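TRNA (Adenine(22)-N(1))-methyltransferase (Mycoplasma capricolum subsp. capricolum, PDB 6QE6) probably methylates N1 of adenine 22 in tRNA, and binds the cofactor product S-adenosyl-L-homocysteine. Local coordinates at residues H182-E187 with G191-F196. Numbering follows the deposited sequence.
Sequences HLEELE and GSKQFF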
# COMPACT_ATOMS: atom_id res chain seq x y z
N HIS A 182 -7.74 16.04 8.62
CA HIS A 182 -7.35 17.32 8.00
C HIS A 182 -5.83 17.44 7.96
O HIS A 182 -5.20 18.19 8.71
CB HIS A 182 -8.01 18.48 8.75
CG HIS A 182 -9.49 18.57 8.51
ND1 HIS A 182 -10.25 19.64 8.94
CD2 HIS A 182 -10.34 17.74 7.86
CE1 HIS A 182 -11.51 19.45 8.58
NE2 HIS A 182 -11.59 18.32 7.92
N LEU A 183 -5.23 16.70 7.03
CA LEU A 183 -3.78 16.58 6.94
C LEU A 183 -3.12 17.90 6.52
O LEU A 183 -3.52 18.53 5.54
CB LEU A 183 -3.41 15.48 5.96
CG LEU A 183 -3.70 14.06 6.42
CD1 LEU A 183 -2.77 13.06 5.74
CD2 LEU A 183 -3.60 13.95 7.93
N GLU A 184 -2.08 18.29 7.26
CA GLU A 184 -1.21 19.36 6.81
C GLU A 184 -0.49 18.96 5.53
O GLU A 184 -0.41 17.77 5.17
CB GLU A 184 -0.20 19.71 7.91
CG GLU A 184 -0.85 20.38 9.11
CD GLU A 184 -0.17 20.02 10.42
OE1 GLU A 184 -0.86 19.95 11.46
OE2 GLU A 184 1.07 19.82 10.43
N GLU A 185 0.04 19.95 4.81
CA GLU A 185 0.62 19.62 3.51
C GLU A 185 1.90 18.82 3.68
O GLU A 185 2.20 17.97 2.83
CB GLU A 185 0.88 20.88 2.68
CG GLU A 185 2.10 21.68 3.07
CD GLU A 185 2.80 22.31 1.86
OE1 GLU A 185 3.99 21.97 1.58
OE2 GLU A 185 2.15 23.13 1.18
N LEU A 186 2.64 19.04 4.77
CA LEU A 186 3.81 18.18 5.01
C LEU A 186 3.39 16.75 5.30
O LEU A 186 4.10 15.81 4.94
CB LEU A 186 4.66 18.72 6.17
CG LEU A 186 5.77 19.71 5.85
CD1 LEU A 186 6.72 19.85 7.04
CD2 LEU A 186 6.53 19.30 4.60
N GLU A 187 2.23 16.56 5.95
CA GLU A 187 1.74 15.22 6.24
C GLU A 187 1.32 14.51 4.97
O GLU A 187 1.55 13.31 4.81
CB GLU A 187 0.57 15.28 7.21
CG GLU A 187 0.94 15.44 8.64
CD GLU A 187 -0.29 15.61 9.50
OE1 GLU A 187 -1.03 16.60 9.27
OE2 GLU A 187 -0.53 14.76 10.39
N GLY A 191 3.59 11.63 5.46
CA GLY A 191 2.88 10.76 6.38
C GLY A 191 2.31 11.48 7.59
O GLY A 191 3.00 12.31 8.18
N SER A 192 1.06 11.17 7.97
CA SER A 192 0.47 11.72 9.20
C SER A 192 1.42 11.56 10.38
O SER A 192 1.91 10.45 10.63
CB SER A 192 -0.86 11.03 9.52
OG SER A 192 -1.66 10.78 8.36
N LYS A 193 1.70 12.67 11.08
CA LYS A 193 2.60 12.67 12.23
C LYS A 193 2.27 11.56 13.22
O LYS A 193 3.17 10.89 13.76
CB LYS A 193 2.53 14.00 12.97
CG LYS A 193 2.70 15.22 12.12
CD LYS A 193 2.46 16.45 12.99
CE LYS A 193 1.05 17.02 12.82
NZ LYS A 193 1.11 18.52 12.73
N GLN A 194 0.98 11.39 13.50
CA GLN A 194 0.39 10.35 14.31
C GLN A 194 1.06 8.99 14.15
O GLN A 194 1.32 8.30 15.14
CB GLN A 194 -1.09 10.28 13.94
CG GLN A 194 -1.74 8.97 14.17
CD GLN A 194 -3.22 9.00 13.85
OE1 GLN A 194 -3.65 9.65 12.88
NE2 GLN A 194 -4.02 8.32 14.67
N PHE A 195 1.36 8.59 12.92
CA PHE A 195 1.91 7.27 12.65
C PHE A 195 3.44 7.25 12.64
O PHE A 195 4.03 6.16 12.72
CB PHE A 195 1.37 6.74 11.31
CG PHE A 195 -0.14 6.78 11.20
CD1 PHE A 195 -0.94 6.00 12.04
CD2 PHE A 195 -0.77 7.59 10.26
CE1 PHE A 195 -2.34 6.04 11.95
CE2 PHE A 195 -2.18 7.63 10.17
CZ PHE A 195 -2.95 6.86 11.02
N PHE A 196 4.10 8.41 12.58
CA PHE A 196 5.55 8.42 12.44
C PHE A 196 6.31 9.19 13.51
O PHE A 196 7.54 9.24 13.43
CB PHE A 196 5.94 8.94 11.04
CG PHE A 196 5.43 8.06 9.93
CD1 PHE A 196 6.00 6.81 9.71
CD2 PHE A 196 4.36 8.45 9.14
CE1 PHE A 196 5.51 5.97 8.71
CE2 PHE A 196 3.87 7.62 8.13
CZ PHE A 196 4.45 6.37 7.92
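Glu-187 and Lys-193 meet through a carboxylate that bridges two backbone amides. OE2 of Glu-187 accepts the N-H of Lys-193 at 3.1 Å through its anti lone pair, with an N-H...O angle of 151°. OE1 turns back to its own segment and takes the N-H of Glu-184 at 2.8 Å, also on the anti side but somewhat out of the carboxylate plane. Since Glu-184 is the N-cap of helix 185-190, this second bond is half of what defines a capping box, a helix-start device in which the side chain three residues on returns to the N-cap amide. Gripped at both oxygens, the buried carboxylate has its rotation fixed and ties the start of helix 185-190 to the backbone at Lys-193, where a short, weakly bonded helical turn follows.

The charged pairing lies further out. Lys-193 NZ reaches both oxygens of Glu-184, at 2.7 Å from OE1 and 2.6 Å from OE2, entering the fork from the syn side of each. The lysine chain bends at chi3 (-99°) and chi4, which carries its CE across the Glu-187 carboxylate, 3.7 Å from OE2; the nearby ammonium probably helps stabilise that buried charge.

Between the helices the chain turns at Gly-191, whose N bonds to Glu-187 O at 2.7 Å. Gly-191, with a phi of 121°, is the first residue to leave the helical conformation. Van der Waals contact adds little: both methyls of Leu-183 lie against the hydroxyl oxygen of Ser-192, CD1 at 3.6 Å from OG.

Helix 225-244 and strand 155-163 border this corner between helix 185-190 and the short helix 193-196, away from the cofactor pocket. Tyr-240 OH bonds to Gly-191 O and Val-243 touches Lys-193, while Glu-159 bonds to Ser-192 N and Ile-156 lies against Leu-183. The corner thus joins the C-terminal helix to an edge strand of the sheet, 155-163.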